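Long-range contact in apical membrane antigen 1 (Toxoplasma gondii, PDB 3ZLE), which probably takes part in host cell invasion by sporozoites, as a paralogue of the parasite surface antigen that works at the moving junction: residues V159-A164 with N283-V288. Numbering follows the deposited sequence.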
# COMPACT_ATOMS: atom_id res chain seq x y z
N VAL A 159 -3.99 -14.72 -8.21
CA VAL A 159 -4.97 -14.77 -7.17
C VAL A 159 -4.40 -15.63 -6.05
O VAL A 159 -4.02 -16.79 -6.29
CB VAL A 159 -6.29 -15.41 -7.70
CG1 VAL A 159 -7.38 -15.36 -6.63
CG2 VAL A 159 -6.76 -14.64 -8.91
N LEU A 160 -4.32 -15.07 -4.84
CA LEU A 160 -3.73 -15.78 -3.70
C LEU A 160 -4.83 -16.50 -2.90
O LEU A 160 -5.65 -15.85 -2.24
CB LEU A 160 -3.01 -14.79 -2.73
CG LEU A 160 -1.94 -13.84 -3.32
CD1 LEU A 160 -1.32 -12.98 -2.25
CD2 LEU A 160 -0.86 -14.58 -4.16
N SER A 161 -4.71 -17.79 -2.75
CA SER A 161 -5.58 -18.46 -1.81
C SER A 161 -5.12 -18.33 -0.35
O SER A 161 -5.91 -18.56 0.56
CB SER A 161 -5.83 -19.89 -2.23
OG SER A 161 -4.67 -20.65 -2.00
N VAL A 162 -3.92 -17.81 -0.14
CA VAL A 162 -3.48 -17.49 1.21
C VAL A 162 -3.59 -16.00 1.45
O VAL A 162 -2.94 -15.23 0.78
CB VAL A 162 -2.04 -17.97 1.50
CG1 VAL A 162 -1.63 -17.71 2.94
CG2 VAL A 162 -1.93 -19.46 1.19
N SER A 163 -4.37 -15.62 2.45
CA SER A 163 -4.71 -14.20 2.66
C SER A 163 -4.02 -13.65 3.88
O SER A 163 -4.08 -12.44 4.13
CB SER A 163 -6.21 -13.99 2.80
OG SER A 163 -6.76 -14.87 3.76
N ALA A 164 -3.48 -14.57 4.70
CA ALA A 164 -2.53 -14.24 5.76
C ALA A 164 -1.36 -13.44 5.24
O ALA A 164 -0.85 -13.71 4.15
CB ALA A 164 -2.01 -15.53 6.43
N ASN A 283 -3.07 -25.85 6.61
CA ASN A 283 -4.00 -25.33 5.63
C ASN A 283 -4.89 -24.24 6.16
O ASN A 283 -5.92 -23.96 5.60
CB ASN A 283 -4.81 -26.45 4.99
CG ASN A 283 -5.67 -27.21 6.00
OD1 ASN A 283 -5.59 -26.99 7.20
ND2 ASN A 283 -6.49 -28.12 5.50
N ASP A 284 -4.41 -23.57 7.19
CA ASP A 284 -5.06 -22.37 7.68
C ASP A 284 -4.69 -21.15 6.83
O ASP A 284 -3.97 -20.27 7.27
CB ASP A 284 -4.68 -22.16 9.16
CG ASP A 284 -5.32 -23.20 10.08
OD1 ASP A 284 -6.28 -23.87 9.64
OD2 ASP A 284 -4.89 -23.30 11.25
N PHE A 285 -5.24 -21.11 5.62
CA PHE A 285 -4.91 -20.09 4.65
C PHE A 285 -5.50 -18.74 5.01
O PHE A 285 -5.07 -17.74 4.48
CB PHE A 285 -5.35 -20.50 3.25
CG PHE A 285 -4.59 -21.69 2.69
CD1 PHE A 285 -3.53 -22.25 3.40
CD2 PHE A 285 -4.98 -22.27 1.50
CE1 PHE A 285 -2.88 -23.38 2.92
CE2 PHE A 285 -4.29 -23.36 0.99
CZ PHE A 285 -3.24 -23.92 1.70
N TRP A 286 -6.57 -18.72 5.81
CA TRP A 286 -7.25 -17.46 6.13
C TRP A 286 -7.29 -17.23 7.64
O TRP A 286 -7.67 -18.11 8.39
CB TRP A 286 -8.69 -17.43 5.54
CG TRP A 286 -8.88 -17.96 4.08
CD1 TRP A 286 -7.94 -18.03 3.10
CD2 TRP A 286 -10.12 -18.40 3.47
NE1 TRP A 286 -8.49 -18.54 1.93
CE2 TRP A 286 -9.81 -18.84 2.16
CE3 TRP A 286 -11.42 -18.61 3.96
CZ2 TRP A 286 -10.76 -19.40 1.31
CZ3 TRP A 286 -12.38 -19.15 3.10
CH2 TRP A 286 -12.04 -19.53 1.77
N PRO A 287 -6.97 -16.00 8.08
CA PRO A 287 -6.97 -15.67 9.49
C PRO A 287 -8.38 -15.74 10.06
O PRO A 287 -9.29 -15.14 9.49
CB PRO A 287 -6.46 -14.22 9.51
CG PRO A 287 -5.62 -14.12 8.28
CD PRO A 287 -6.34 -14.95 7.27
N VAL A 288 -8.56 -16.43 11.18
CA VAL A 288 -9.90 -16.48 11.75
C VAL A 288 -10.30 -15.17 12.41
O VAL A 288 -9.45 -14.46 12.98
CB VAL A 288 -10.22 -17.78 12.59
CG1 VAL A 288 -9.04 -18.74 12.69
CG2 VAL A 288 -10.84 -17.46 13.95
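S161 offers its carbonyl O to the indole of W286: NE1 of W286 lies 2.9 Å from O of S161, in the carbonyl plane and near the ring plane, though the bond is bent (132° at the hydrogen). OG of S161 lies obliquely by the F285 ring, 3.9 Å from its CD2, buried without a polar partner. V162 lays CG2 over one face of that ring, 4.0 Å from the centroid of F285 in a CH-pi contact offset toward the rim; with CG1 anti to the backbone N (chi1 -176°) and passing O of F285, CG2 stands beside that N and meets the ring. S163 adds a backbone-to-backbone hydrogen bond, its N to O of F285 at 3.0 Å, nearly straight (167°). Its OG packs against CD1 of W286 and, at 3.5 Å, CD of P287, and is hydrogen-bonded to Y144 OH. A164 closes the run with CB 4.3 Å from CG of P287. Two loops of the AMA1 ectodomain are joined, one leaving sheet strand 156-159, the other linking helix 253-262 to strand 303-308; Y144 stacks on W286, Y43 meets it edge-to-face, and O of P287 accepts a backbone hydrogen bond from R44 in strand 43-45.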